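Local coordinates for protein geranyltranstransferase (Staphylococcus aureus, PDB 1RTR) that probably makes farnesyl pyrophosphate, an isoprenoid precursor, by joining isopentenyl pyrophosphate to geranyl pyrophosphate, at residues Q139-A144 / L182-M187; L49-L54 / K66-L71; G211-I216 / Y260-A265; V19-S24 / S33-L38; D55-E60 / S188-A193. All coordinates share one frame; numbering follows the deposited sequence.

Interaction 1 (Q139-A144 / L182-M187)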
# COMPACT_ATOMS: atom_id res chain seq x y z
N GLN A 139 2.54 2.76 -11.01
CA GLN A 139 3.07 4.10 -10.77
C GLN A 139 1.94 5.07 -10.54
O GLN A 139 1.94 5.83 -9.57
CB GLN A 139 3.92 4.57 -11.95
CG GLN A 139 5.04 5.49 -11.55
CD GLN A 139 5.95 5.83 -12.71
OE1 GLN A 139 6.63 6.86 -12.68
NE2 GLN A 139 5.97 4.98 -13.75
N ARG A 140 0.96 5.04 -11.43
CA ARG A 140 -0.18 5.94 -11.35
C ARG A 140 -1.04 5.68 -10.12
O ARG A 140 -1.48 6.62 -9.45
CB ARG A 140 -0.99 5.86 -12.64
CG ARG A 140 -1.98 6.98 -12.82
CD ARG A 140 -2.86 6.82 -14.04
NE ARG A 140 -2.11 6.97 -15.28
CZ ARG A 140 -1.75 8.14 -15.81
NH1 ARG A 140 -1.07 8.16 -16.95
NH2 ARG A 140 -2.09 9.28 -15.20
N LEU A 141 -1.29 4.41 -9.81
CA LEU A 141 -2.03 4.09 -8.60
C LEU A 141 -1.32 4.60 -7.33
O LEU A 141 -1.96 5.13 -6.43
CB LEU A 141 -2.31 2.58 -8.51
CG LEU A 141 -3.37 2.10 -7.51
CD1 LEU A 141 -4.64 2.96 -7.57
CD2 LEU A 141 -3.70 0.63 -7.72
N SER A 142 -0.01 4.44 -7.26
CA SER A 142 0.72 4.81 -6.05
C SER A 142 0.75 6.33 -5.83
O SER A 142 0.63 6.78 -4.69
CB SER A 142 2.13 4.22 -6.05
OG SER A 142 2.88 4.71 -7.14
N ILE A 143 0.92 7.09 -6.91
CA ILE A 143 0.79 8.55 -6.86
C ILE A 143 -0.65 8.99 -6.54
O ILE A 143 -0.86 9.89 -5.73
CB ILE A 143 1.29 9.22 -8.19
CG1 ILE A 143 2.80 8.99 -8.40
CG2 ILE A 143 1.02 10.72 -8.19
CD1 ILE A 143 3.25 9.21 -9.86
N ALA A 144 -1.65 8.36 -7.17
CA ALA A 144 -3.05 8.70 -6.91
C ALA A 144 -3.46 8.48 -5.46
O ALA A 144 -4.29 9.22 -4.91
CB ALA A 144 -3.99 7.93 -7.86
N LEU A 182 -10.51 8.69 -9.32
CA LEU A 182 -11.29 8.85 -10.54
C LEU A 182 -10.38 9.04 -11.75
O LEU A 182 -10.55 8.38 -12.78
CB LEU A 182 -12.34 9.96 -10.42
CG LEU A 182 -13.52 9.57 -9.52
CD1 LEU A 182 -14.45 10.73 -9.30
CD2 LEU A 182 -14.29 8.39 -10.08
N THR A 183 -9.40 9.92 -11.60
CA THR A 183 -8.44 10.16 -12.66
C THR A 183 -7.59 8.92 -12.93
O THR A 183 -7.18 8.68 -14.07
CB THR A 183 -7.56 11.39 -12.31
OG1 THR A 183 -8.39 12.55 -12.24
CG2 THR A 183 -6.58 11.73 -13.43
N PHE A 184 -7.28 8.16 -11.88
CA PHE A 184 -6.60 6.89 -12.08
C PHE A 184 -7.44 5.97 -12.97
O PHE A 184 -6.92 5.39 -13.92
CB PHE A 184 -6.29 6.17 -10.75
CG PHE A 184 -5.80 4.77 -10.95
CD1 PHE A 184 -6.68 3.69 -10.86
CD2 PHE A 184 -4.48 4.53 -11.32
CE1 PHE A 184 -6.24 2.40 -11.10
CE2 PHE A 184 -4.03 3.26 -11.57
CZ PHE A 184 -4.92 2.18 -11.45
N ALA A 185 -8.73 5.86 -12.66
CA ALA A 185 -9.64 5.00 -13.43
C ALA A 185 -9.57 5.28 -14.92
O ALA A 185 -9.32 4.36 -15.71
CB ALA A 185 -11.09 5.10 -12.93
N VAL A 186 -9.73 6.54 -15.33
CA VAL A 186 -9.75 6.79 -16.77
C VAL A 186 -8.37 6.75 -17.41
O VAL A 186 -8.26 6.28 -18.56
CB VAL A 186 -10.66 8.01 -17.24
CG1 VAL A 186 -11.51 8.56 -16.11
CG2 VAL A 186 -9.86 9.10 -18.00
N MET A 187 -7.33 7.19 -16.68
CA MET A 187 -5.98 7.28 -17.24
C MET A 187 -5.25 5.94 -17.25
O MET A 187 -4.46 5.66 -18.17
CB MET A 187 -5.12 8.34 -16.52
CG MET A 187 -5.61 9.79 -16.64
SD MET A 187 -6.02 10.35 -18.34
CE MET A 187 -4.34 10.52 -18.98
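R140 and L141 on helix 131-145 meet F184 and M187 on helix 179-193. Segments 139-144 and 182-187 run antiparallel (169°); they belong to neighbouring helices of the all-helical isoprenoid synthase bundle. R140 reaches across from one helix to the other. Its CB lies in the plane of the F184 ring, at the edge, 4.0 Å from F184 CD2. CG follows along the same edge, 3.8 Å from F184 CD2. CD moves on to the next turn and lies 3.7 Å from M187 CB. A bend at chi3 (-69°) then swings the guanidinium so that one of its faces rests against M187, off centre toward the rim. R140 NE is 3.5 Å from M187 CB. R140 NH2 is 3.4 Å from M187 CB. The charge itself is met by D191, one turn further along helix 179-193, which forms a salt bridge with NH1. M187 pads one face, while D191 holds the polar end. One turn after R140, A144 packs its methyl against F184, CB to CB, at 4.1 Å. L71 of helix 65-83 also touches F184. L141 takes a face of the ring in a CH-pi contact: its CD1 stands 3.7 Å from the centroid of the F184 ring, 4° off the normal.

Interaction 2 (L49-L54 / K66-L71)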
# COMPACT_ATOMS: atom_id res chain seq x y z
N LEU A 49 -16.12 2.93 -14.05
CA LEU A 49 -15.50 4.00 -14.82
C LEU A 49 -14.32 3.47 -15.62
O LEU A 49 -14.24 3.73 -16.82
CB LEU A 49 -15.04 5.15 -13.92
CG LEU A 49 -14.53 6.42 -14.59
CD1 LEU A 49 -15.50 6.92 -15.66
CD2 LEU A 49 -14.29 7.50 -13.56
N LEU A 50 -13.43 2.73 -14.97
CA LEU A 50 -12.22 2.22 -15.63
C LEU A 50 -12.59 1.27 -16.77
O LEU A 50 -12.11 1.41 -17.91
CB LEU A 50 -11.27 1.59 -14.60
CG LEU A 50 -10.11 0.59 -14.80
CD1 LEU A 50 -9.48 0.54 -16.17
CD2 LEU A 50 -9.04 0.85 -13.76
N LEU A 51 -13.46 0.31 -16.46
CA LEU A 51 -14.01 -0.61 -17.45
C LEU A 51 -14.65 0.11 -18.64
O LEU A 51 -14.28 -0.15 -19.80
CB LEU A 51 -15.01 -1.56 -16.76
CG LEU A 51 -14.52 -2.89 -16.14
CD1 LEU A 51 -12.98 -3.07 -16.08
CD2 LEU A 51 -15.15 -3.11 -14.78
N LEU A 52 -15.58 1.03 -18.37
CA LEU A 52 -16.25 1.77 -19.46
C LEU A 52 -15.30 2.64 -20.29
O LEU A 52 -15.46 2.73 -21.52
CB LEU A 52 -17.45 2.58 -18.94
CG LEU A 52 -18.64 1.72 -18.44
CD1 LEU A 52 -19.62 2.51 -17.62
CD2 LEU A 52 -19.35 1.04 -19.59
N THR A 53 -14.31 3.25 -19.65
CA THR A 53 -13.29 4.02 -20.38
C THR A 53 -12.53 3.17 -21.42
O THR A 53 -12.29 3.63 -22.54
CB THR A 53 -12.29 4.71 -19.40
OG1 THR A 53 -13.00 5.57 -18.51
CG2 THR A 53 -11.35 5.64 -20.14
N LEU A 54 -12.15 1.96 -21.04
CA LEU A 54 -11.51 1.03 -21.98
C LEU A 54 -12.42 0.71 -23.18
O LEU A 54 -11.97 0.64 -24.33
CB LEU A 54 -11.13 -0.27 -21.29
CG LEU A 54 -9.87 -0.32 -20.44
CD1 LEU A 54 -9.80 -1.65 -19.71
CD2 LEU A 54 -8.60 -0.07 -21.30
N LYS A 66 -8.40 -6.60 -13.49
CA LYS A 66 -7.55 -6.67 -12.31
C LYS A 66 -7.27 -5.27 -11.74
O LYS A 66 -7.37 -5.07 -10.53
CB LYS A 66 -6.27 -7.47 -12.56
CG LYS A 66 -6.49 -9.00 -12.58
CD LYS A 66 -5.28 -9.75 -12.00
CE LYS A 66 -5.03 -11.10 -12.68
NZ LYS A 66 -5.92 -12.17 -12.14
N SER A 67 -6.96 -4.31 -12.62
CA SER A 67 -6.75 -2.91 -12.22
C SER A 67 -7.99 -2.32 -11.55
O SER A 67 -7.88 -1.67 -10.51
CB SER A 67 -6.35 -2.05 -13.42
OG SER A 67 -5.05 -2.39 -13.88
N ALA A 68 -9.16 -2.58 -12.14
CA ALA A 68 -10.45 -2.20 -11.55
C ALA A 68 -10.66 -2.82 -10.17
O ALA A 68 -11.12 -2.14 -9.25
CB ALA A 68 -11.60 -2.56 -12.49
N ILE A 69 -10.34 -4.11 -10.02
CA ILE A 69 -10.44 -4.78 -8.72
C ILE A 69 -9.49 -4.13 -7.72
O ILE A 69 -9.90 -3.80 -6.60
CB ILE A 69 -10.13 -6.30 -8.83
CG1 ILE A 69 -11.16 -7.02 -9.72
CG2 ILE A 69 -10.10 -6.94 -7.46
CD1 ILE A 69 -12.61 -6.91 -9.22
N ALA A 70 -8.23 -3.95 -8.12
CA ALA A 70 -7.26 -3.19 -7.34
C ALA A 70 -7.83 -1.84 -6.91
O ALA A 70 -7.79 -1.50 -5.73
CB ALA A 70 -5.98 -3.00 -8.12
N LEU A 71 -8.38 -1.09 -7.86
CA LEU A 71 -8.94 0.23 -7.58
C LEU A 71 -10.00 0.18 -6.49
O LEU A 71 -10.03 1.04 -5.60
CB LEU A 71 -9.51 0.85 -8.86
CG LEU A 71 -10.01 2.30 -8.82
CD1 LEU A 71 -9.05 3.25 -8.05
CD2 LEU A 71 -10.27 2.79 -10.23
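L50 and A68 mark the nearest approach of the two backbones: their CA atoms are 6.3 Å apart, and the short helical segments run antiparallel at 154° with axes 9.6 Å apart. L50 is the main apolar side chain. Its CG lies anti to the backbone N (chi1 161°), and the CD2 branch rests on the facing helix, touching S67, A68 and L71. L50 CD2 is 3.8 Å from the backbone N of A68. L50 CD2 also meets S67 CB at 4.0 Å. One turn further along, it meets L71 CD2 at 4.2 Å, methyl to methyl. Helices 45-56 and 65-83 are successive antiparallel members of the isoprenoid synthase bundle. The second leads on to the first aspartate-rich motif, which in this family binds pyrophosphate through magnesium. S188 and A185 of helix 179-193 touch L50 and L71, so a third helix packs against this pair. A68 is small, and its methyl takes contacts from two leucines. L51 CD1 comes in 3.9 Å from A68 CB, while L50 CG is 4.2 Å from A68 CB. Behind the interface, T53 OG1 and T53 N both bond to L49 O, from opposite faces of its carbonyl plane.

Interaction 3 (G211-I216 / Y260-A265)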
# COMPACT_ATOMS: atom_id res chain seq x y z
N GLY A 211 -14.67 14.46 -11.58
CA GLY A 211 -14.39 14.30 -10.16
C GLY A 211 -14.93 15.41 -9.29
O GLY A 211 -15.49 15.15 -8.22
N MET A 212 -14.76 16.66 -9.73
CA MET A 212 -15.29 17.80 -9.00
C MET A 212 -16.83 17.80 -8.95
O MET A 212 -17.42 18.17 -7.94
CB MET A 212 -14.73 19.12 -9.54
CG MET A 212 -13.17 19.23 -9.51
SD MET A 212 -12.32 18.84 -7.90
CE MET A 212 -13.06 20.01 -6.84
N MET A 213 -17.48 17.32 -10.02
CA MET A 213 -18.94 17.16 -10.02
C MET A 213 -19.43 16.39 -8.81
O MET A 213 -20.39 16.80 -8.15
CB MET A 213 -19.45 16.47 -11.29
CG MET A 213 -19.24 17.25 -12.59
SD MET A 213 -19.90 16.39 -14.00
CE MET A 213 -21.61 16.35 -13.49
N PHE A 214 -18.73 15.30 -8.52
CA PHE A 214 -19.12 14.30 -7.51
C PHE A 214 -19.56 14.91 -6.17
O PHE A 214 -20.66 14.64 -5.68
CB PHE A 214 -17.93 13.35 -7.31
CG PHE A 214 -18.26 12.08 -6.58
CD1 PHE A 214 -18.01 10.84 -7.17
CD2 PHE A 214 -18.78 12.11 -5.28
CE1 PHE A 214 -18.30 9.65 -6.50
CE2 PHE A 214 -19.08 10.92 -4.59
CZ PHE A 214 -18.83 9.68 -5.20
N GLN A 215 -18.70 15.73 -5.58
CA GLN A 215 -18.92 16.22 -4.23
C GLN A 215 -19.88 17.40 -4.20
O GLN A 215 -20.62 17.57 -3.22
CB GLN A 215 -17.58 16.58 -3.57
CG GLN A 215 -16.74 15.35 -3.15
CD GLN A 215 -17.47 14.43 -2.16
OE1 GLN A 215 -18.17 14.91 -1.25
NE2 GLN A 215 -17.32 13.12 -2.34
N ILE A 216 -19.86 18.21 -5.26
CA ILE A 216 -20.80 19.31 -5.40
C ILE A 216 -22.22 18.77 -5.38
O ILE A 216 -23.04 19.23 -4.59
CB ILE A 216 -20.54 20.12 -6.69
CG1 ILE A 216 -19.13 20.71 -6.68
CG2 ILE A 216 -21.57 21.24 -6.81
CD1 ILE A 216 -18.70 21.33 -8.00
N TYR A 260 -20.81 24.23 -14.33
CA TYR A 260 -19.54 24.55 -14.96
C TYR A 260 -18.65 23.30 -15.19
O TYR A 260 -18.04 23.13 -16.25
CB TYR A 260 -18.79 25.61 -14.15
CG TYR A 260 -17.30 25.58 -14.40
CD1 TYR A 260 -16.77 26.10 -15.58
CD2 TYR A 260 -16.43 24.98 -13.49
CE1 TYR A 260 -15.41 26.05 -15.83
CE2 TYR A 260 -15.07 24.92 -13.73
CZ TYR A 260 -14.57 25.46 -14.90
OH TYR A 260 -13.22 25.41 -15.15
N HIS A 261 -18.59 22.43 -14.19
CA HIS A 261 -17.84 21.18 -14.32
C HIS A 261 -18.50 20.20 -15.30
O HIS A 261 -17.81 19.60 -16.14
CB HIS A 261 -17.64 20.55 -12.94
CG HIS A 261 -16.62 21.26 -12.11
ND1 HIS A 261 -15.34 21.49 -12.56
CD2 HIS A 261 -16.71 21.83 -10.89
CE1 HIS A 261 -14.67 22.16 -11.63
NE2 HIS A 261 -15.48 22.38 -10.61
N ARG A 262 -19.82 20.07 -15.18
CA ARG A 262 -20.65 19.34 -16.14
C ARG A 262 -20.30 19.79 -17.55
O ARG A 262 -20.01 18.97 -18.41
CB ARG A 262 -22.14 19.59 -15.84
CG ARG A 262 -23.18 18.85 -16.71
CD ARG A 262 -23.07 19.12 -18.21
NE ARG A 262 -24.23 19.81 -18.79
CZ ARG A 262 -25.39 19.23 -19.10
NH1 ARG A 262 -26.35 19.95 -19.65
NH2 ARG A 262 -25.58 17.94 -18.86
N ASP A 263 -20.30 21.10 -17.78
CA ASP A 263 -20.08 21.64 -19.11
C ASP A 263 -18.67 21.41 -19.60
O ASP A 263 -18.46 21.14 -20.77
CB ASP A 263 -20.41 23.14 -19.15
CG ASP A 263 -21.90 23.41 -19.12
OD1 ASP A 263 -22.29 24.59 -19.00
OD2 ASP A 263 -22.76 22.50 -19.20
N ALA A 264 -17.70 21.52 -18.70
CA ALA A 264 -16.29 21.33 -19.06
C ALA A 264 -15.98 19.86 -19.34
O ALA A 264 -15.18 19.55 -20.21
CB ALA A 264 -15.36 21.91 -17.99
N ALA A 265 -16.64 18.97 -18.60
CA ALA A 265 -16.56 17.53 -18.84
C ALA A 265 -17.10 17.20 -20.22
O ALA A 265 -16.35 16.70 -21.07
CB ALA A 265 -17.34 16.76 -17.77
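M212 lies over one face of the H261 ring. Its CB stands 3.5 Å from the H261 ring centroid, 11° off the normal, in a CH-pi contact. The chain of M212 then bends at chi2 and chi3, which takes the sulfur away from segment 260-265. M213 comes next and slides past H261 in the opposite direction, with M213 CG 3.7 Å from H261 CB. It carries on to R262: SD is 3.7 Å from R262 CA. A bend at chi3 (61°) sets the methyl CE 4.0 Å from R262 CB. One turn after M212, I216 brings CD1 to the edge of the imidazole, near its plane and 3.5 Å from H261 CD2. The two segments run antiparallel at 154°. They belong to helices 197-227 and 245-270 of the isoprenoid synthase bundle, and helix 197-227 goes on to the second aspartate-rich motif of the family. V285, F288 and Y289 of helix 279-289 also pack on M213. The polar ends of the second segment turn elsewhere. R262 NE bonds to D263 OD2, almost in the guanidinium plane, and R262 NH2 forms a salt bridge with D286. H261 ND1 is hydrogen-bonded to H209, and Y260 CD2 lies over the other ring face. Carbon over both faces and at the CD2 edge, with ND1 engaged by H209, probably fixes the rotation of the buried imidazole.

Interaction 4 (V19-S24 / S33-L38)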
# COMPACT_ATOMS: atom_id res chain seq x y z
N VAL A 19 -14.82 -13.25 -4.54
CA VAL A 19 -13.91 -14.37 -4.63
C VAL A 19 -12.46 -13.90 -4.91
O VAL A 19 -11.66 -14.65 -5.46
CB VAL A 19 -14.45 -15.38 -5.69
CG1 VAL A 19 -14.07 -14.98 -7.12
CG2 VAL A 19 -14.03 -16.81 -5.36
N ALA A 20 -12.14 -12.67 -4.50
CA ALA A 20 -10.85 -12.03 -4.81
C ALA A 20 -9.78 -12.26 -3.74
O ALA A 20 -8.60 -12.03 -3.98
CB ALA A 20 -11.03 -10.53 -5.05
N ILE A 21 -10.21 -12.70 -2.56
CA ILE A 21 -9.31 -13.05 -1.47
C ILE A 21 -9.55 -14.52 -1.11
O ILE A 21 -10.69 -14.92 -0.89
CB ILE A 21 -9.54 -12.12 -0.24
CG1 ILE A 21 -9.49 -10.64 -0.63
CG2 ILE A 21 -8.54 -12.41 0.88
CD1 ILE A 21 -8.16 -10.17 -1.23
N ASN A 22 -8.48 -15.31 -1.07
CA ASN A 22 -8.59 -16.72 -0.70
C ASN A 22 -8.58 -16.91 0.81
O ASN A 22 -7.91 -16.17 1.54
CB ASN A 22 -7.48 -17.55 -1.34
CG ASN A 22 -7.68 -17.76 -2.82
OD1 ASN A 22 -8.77 -18.12 -3.27
ND2 ASN A 22 -6.63 -17.53 -3.60
N LYS A 23 -9.32 -17.92 1.26
CA LYS A 23 -9.49 -18.20 2.69
C LYS A 23 -8.17 -18.40 3.47
O LYS A 23 -7.17 -18.88 2.92
CB LYS A 23 -10.45 -19.39 2.91
CG LYS A 23 -11.94 -19.06 2.65
CD LYS A 23 -12.34 -17.66 3.17
CE LYS A 23 -13.58 -17.11 2.44
NZ LYS A 23 -13.29 -16.72 1.02
N SER A 24 -8.21 -18.01 4.74
CA SER A 24 -7.05 -17.99 5.64
C SER A 24 -6.31 -19.32 5.76
O SER A 24 -6.92 -20.37 6.00
CB SER A 24 -7.48 -17.53 7.05
OG SER A 24 -8.85 -17.16 7.09
N SER A 33 -12.64 -10.34 7.43
CA SER A 33 -12.69 -8.90 7.61
C SER A 33 -12.47 -8.14 6.29
O SER A 33 -13.23 -7.24 5.96
CB SER A 33 -11.65 -8.48 8.64
OG SER A 33 -11.70 -7.08 8.87
N MET A 34 -11.44 -8.52 5.53
CA MET A 34 -11.18 -7.96 4.21
C MET A 34 -12.40 -8.11 3.32
O MET A 34 -12.89 -7.12 2.75
CB MET A 34 -9.96 -8.63 3.54
CG MET A 34 -8.58 -8.25 4.12
SD MET A 34 -7.23 -9.44 3.77
CE MET A 34 -6.88 -9.06 2.11
N LEU A 35 -12.89 -9.34 3.22
CA LEU A 35 -14.05 -9.70 2.39
C LEU A 35 -15.34 -9.01 2.84
O LEU A 35 -16.15 -8.60 2.01
CB LEU A 35 -14.25 -11.21 2.39
CG LEU A 35 -13.92 -12.01 1.12
CD1 LEU A 35 -13.43 -11.16 -0.06
CD2 LEU A 35 -12.91 -13.09 1.46
N TYR A 36 -15.52 -8.89 4.15
CA TYR A 36 -16.69 -8.20 4.70
C TYR A 36 -16.87 -6.81 4.10
O TYR A 36 -17.95 -6.50 3.59
CB TYR A 36 -16.63 -8.14 6.24
CG TYR A 36 -17.81 -7.45 6.88
CD1 TYR A 36 -19.06 -8.07 6.97
CD2 TYR A 36 -17.67 -6.16 7.41
CE1 TYR A 36 -20.14 -7.43 7.57
CE2 TYR A 36 -18.76 -5.50 8.01
CZ TYR A 36 -19.99 -6.14 8.09
OH TYR A 36 -21.04 -5.48 8.68
N SER A 37 -15.83 -5.97 4.18
CA SER A 37 -15.89 -4.61 3.64
C SER A 37 -15.89 -4.58 2.11
O SER A 37 -16.56 -3.76 1.50
CB SER A 37 -14.73 -3.77 4.17
OG SER A 37 -14.75 -3.70 5.58
N LEU A 38 -15.13 -5.49 1.51
CA LEU A 38 -15.06 -5.60 0.06
C LEU A 38 -16.43 -5.90 -0.54
O LEU A 38 -16.74 -5.46 -1.65
CB LEU A 38 -14.05 -6.68 -0.34
CG LEU A 38 -13.16 -6.51 -1.58
CD1 LEU A 38 -12.50 -5.13 -1.66
CD2 LEU A 38 -12.12 -7.62 -1.60
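I21 points from the loop after helix 6-18 into a cluster of M34, L35 and L38 on helix 30-38. The side chains meet at different angles. I21 and M34 cross at about a right angle. The M34 chain bends at chi3 (77°), and this brings its methyl end across the isoleucine. M34 CE is 3.7 Å from I21 CD1. The same methyl is 3.9 Å from I21 CG2, so it touches both branches. I21 and L35 instead slide past each other, running in opposite directions. L35 CD2 approaches I21 CB at 3.9 Å. Its other methyl, CD1, lies 4.0 Å from I21 CG1. L35 CD2 also sits 3.7 Å from the backbone O of I21, which is plain van der Waals contact. L38, one turn on from M34, adds a methyl contact: L38 CD2 is 4.1 Å from I21 CG1.

K23 starts out pointing the other way. Bends at chi2 and chi4 fold its chain back over L35 at about a right angle. K23 NZ ends 3.7 Å from L35 CD2, so here the lysine lies against a methyl group. It borders the cluster on the exposed side.

M73 of helix 65-83 and K118 of helix 105-124 also pack on I21. H147 of the second subunit touches both I21 and M34. The arrangement is a loop-on-helix contact, in which the connection between the first two helices packs onto the second of them, at the dimer interface of an isoprenoid synthase bundle.

Interaction 5 (D55-E60 / S188-A193)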
# COMPACT_ATOMS: atom_id res chain seq x y z
N ASP A 55 -13.71 0.49 -22.89
CA ASP A 55 -14.67 0.19 -23.94
C ASP A 55 -14.84 1.35 -24.93
O ASP A 55 -14.90 1.12 -26.14
CB ASP A 55 -16.02 -0.22 -23.34
CG ASP A 55 -16.95 -0.82 -24.38
OD1 ASP A 55 -17.97 -0.19 -24.73
OD2 ASP A 55 -16.70 -1.91 -24.94
N SER A 56 -14.90 2.59 -24.42
CA SER A 56 -14.94 3.79 -25.25
C SER A 56 -13.72 3.88 -26.12
O SER A 56 -13.76 4.48 -27.20
CB SER A 56 -14.98 5.05 -24.40
OG SER A 56 -15.93 4.95 -23.37
N LEU A 57 -12.61 3.33 -25.64
CA LEU A 57 -11.36 3.42 -26.37
C LEU A 57 -11.10 2.19 -27.26
O LEU A 57 -9.96 1.94 -27.66
CB LEU A 57 -10.21 3.65 -25.38
CG LEU A 57 -9.69 5.05 -25.01
CD1 LEU A 57 -10.63 6.23 -25.36
CD2 LEU A 57 -9.31 5.06 -23.53
N ASN A 58 -12.17 1.45 -27.58
CA ASN A 58 -12.10 0.33 -28.53
C ASN A 58 -11.24 -0.85 -28.04
O ASN A 58 -10.67 -1.60 -28.84
CB ASN A 58 -11.59 0.81 -29.90
CG ASN A 58 -12.48 1.88 -30.52
OD1 ASN A 58 -13.69 1.95 -30.25
ND2 ASN A 58 -11.89 2.73 -31.36
N THR A 59 -11.15 -1.01 -26.73
CA THR A 59 -10.24 -1.97 -26.16
C THR A 59 -11.03 -2.97 -25.35
O THR A 59 -12.06 -2.62 -24.76
CB THR A 59 -9.21 -1.23 -25.29
OG1 THR A 59 -8.40 -0.41 -26.14
CG2 THR A 59 -8.19 -2.19 -24.69
N GLU A 60 -10.58 -4.22 -25.35
CA GLU A 60 -11.24 -5.26 -24.57
C GLU A 60 -11.27 -4.88 -23.09
O GLU A 60 -10.24 -4.86 -22.42
CB GLU A 60 -10.57 -6.63 -24.78
CG GLU A 60 -11.18 -7.77 -23.98
CD GLU A 60 -12.70 -7.78 -24.05
OE1 GLU A 60 -13.35 -8.04 -22.99
OE2 GLU A 60 -13.24 -7.52 -25.16
N SER A 188 -5.50 5.10 -16.25
CA SER A 188 -5.02 3.72 -16.30
C SER A 188 -5.59 3.05 -17.56
O SER A 188 -4.87 2.35 -18.29
CB SER A 188 -5.38 2.94 -15.03
OG SER A 188 -6.76 2.62 -15.00
N ALA A 189 -6.87 3.30 -17.83
CA ALA A 189 -7.50 2.77 -19.05
C ALA A 189 -6.82 3.33 -20.29
O ALA A 189 -6.47 2.60 -21.22
CB ALA A 189 -9.01 3.03 -19.06
N ALA A 190 -6.61 4.64 -20.31
CA ALA A 190 -5.97 5.26 -21.46
C ALA A 190 -4.62 4.62 -21.71
O ALA A 190 -4.19 4.48 -22.87
CB ALA A 190 -5.83 6.74 -21.23
N ASP A 191 -3.95 4.24 -20.62
CA ASP A 191 -2.63 3.60 -20.67
C ASP A 191 -2.68 2.15 -21.18
O ASP A 191 -1.83 1.72 -21.96
CB ASP A 191 -1.94 3.68 -19.31
CG ASP A 191 -1.18 4.99 -19.11
OD1 ASP A 191 -1.00 5.72 -20.11
OD2 ASP A 191 -0.73 5.37 -18.01
N ILE A 192 -3.69 1.39 -20.72
CA ILE A 192 -3.88 0.04 -21.22
C ILE A 192 -4.24 0.10 -22.71
O ILE A 192 -3.73 -0.71 -23.51
CB ILE A 192 -4.95 -0.68 -20.41
CG1 ILE A 192 -4.43 -0.97 -19.00
CG2 ILE A 192 -5.39 -1.97 -21.13
CD1 ILE A 192 -5.50 -1.00 -17.94
N ALA A 193 -5.08 1.06 -23.10
CA ALA A 193 -5.49 1.22 -24.50
C ALA A 193 -4.37 1.75 -25.38
O ALA A 193 -4.42 1.62 -26.60
CB ALA A 193 -6.70 2.13 -24.60
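L57 and T59 pack on A193, near the C-terminal end of helix 179-193. The apolar contacts are small. L57 CB meets A193 CB at 3.9 Å. The CD2 branch of L57 reaches back along the helix to A190, 3.9 Å from its CA. V195 and L203 also touch L57 and A190, so this leucine is buried between the helix end and what follows it. T59 adds a mixed contact. Its OG1 lies 3.4 Å from A193 CB, a van der Waals approach of oxygen to methyl.

One polar side-chain bond lies inside the turn. With chi1 at -66°, T59 OG1 lies beside its own backbone N and bonds to L57 O at 3.2 Å. The hydroxyl comes from well above the carbonyl plane. This ties T59 back to L57, and both side chains face A193. N58 ND2 instead reaches Q275 O in a hydrogen bond.

The backbone bonds close helix 45-56. N58 N donates to D55 O at 3.1 Å, and T59 N probably bonds to L54 O, at 3.0 Å. N58 has positive phi (66°). This is a Schellman motif with N58 as the C-prime residue, packed here against the last turns of a neighbouring helix of the bundle.

In the fold
All five contacts are largely buried. Interactions 1 and 2 lie nearest the chain centre, their centres about 10 Å apart, and touch through L49, L50, T53 and L71 against L182, A185 and V186. Interactions 3 and 5 lie farther out. Interaction 5 shares helix 179-193 with interaction 1 and helix 45-56 with interaction 2, and the R140-D191 salt bridge links 1 to 5. Interaction 3 touches interaction 1 through L182. Interaction 4 is farthest out, with an exposed lysine at its border. It and interaction 1 both reach the second subunit. Aliphatic packing dominates 2, 4 and 5. Rings bring CH-pi contacts to 1 and 3, each beside an arginine whose charge is met by aspartate.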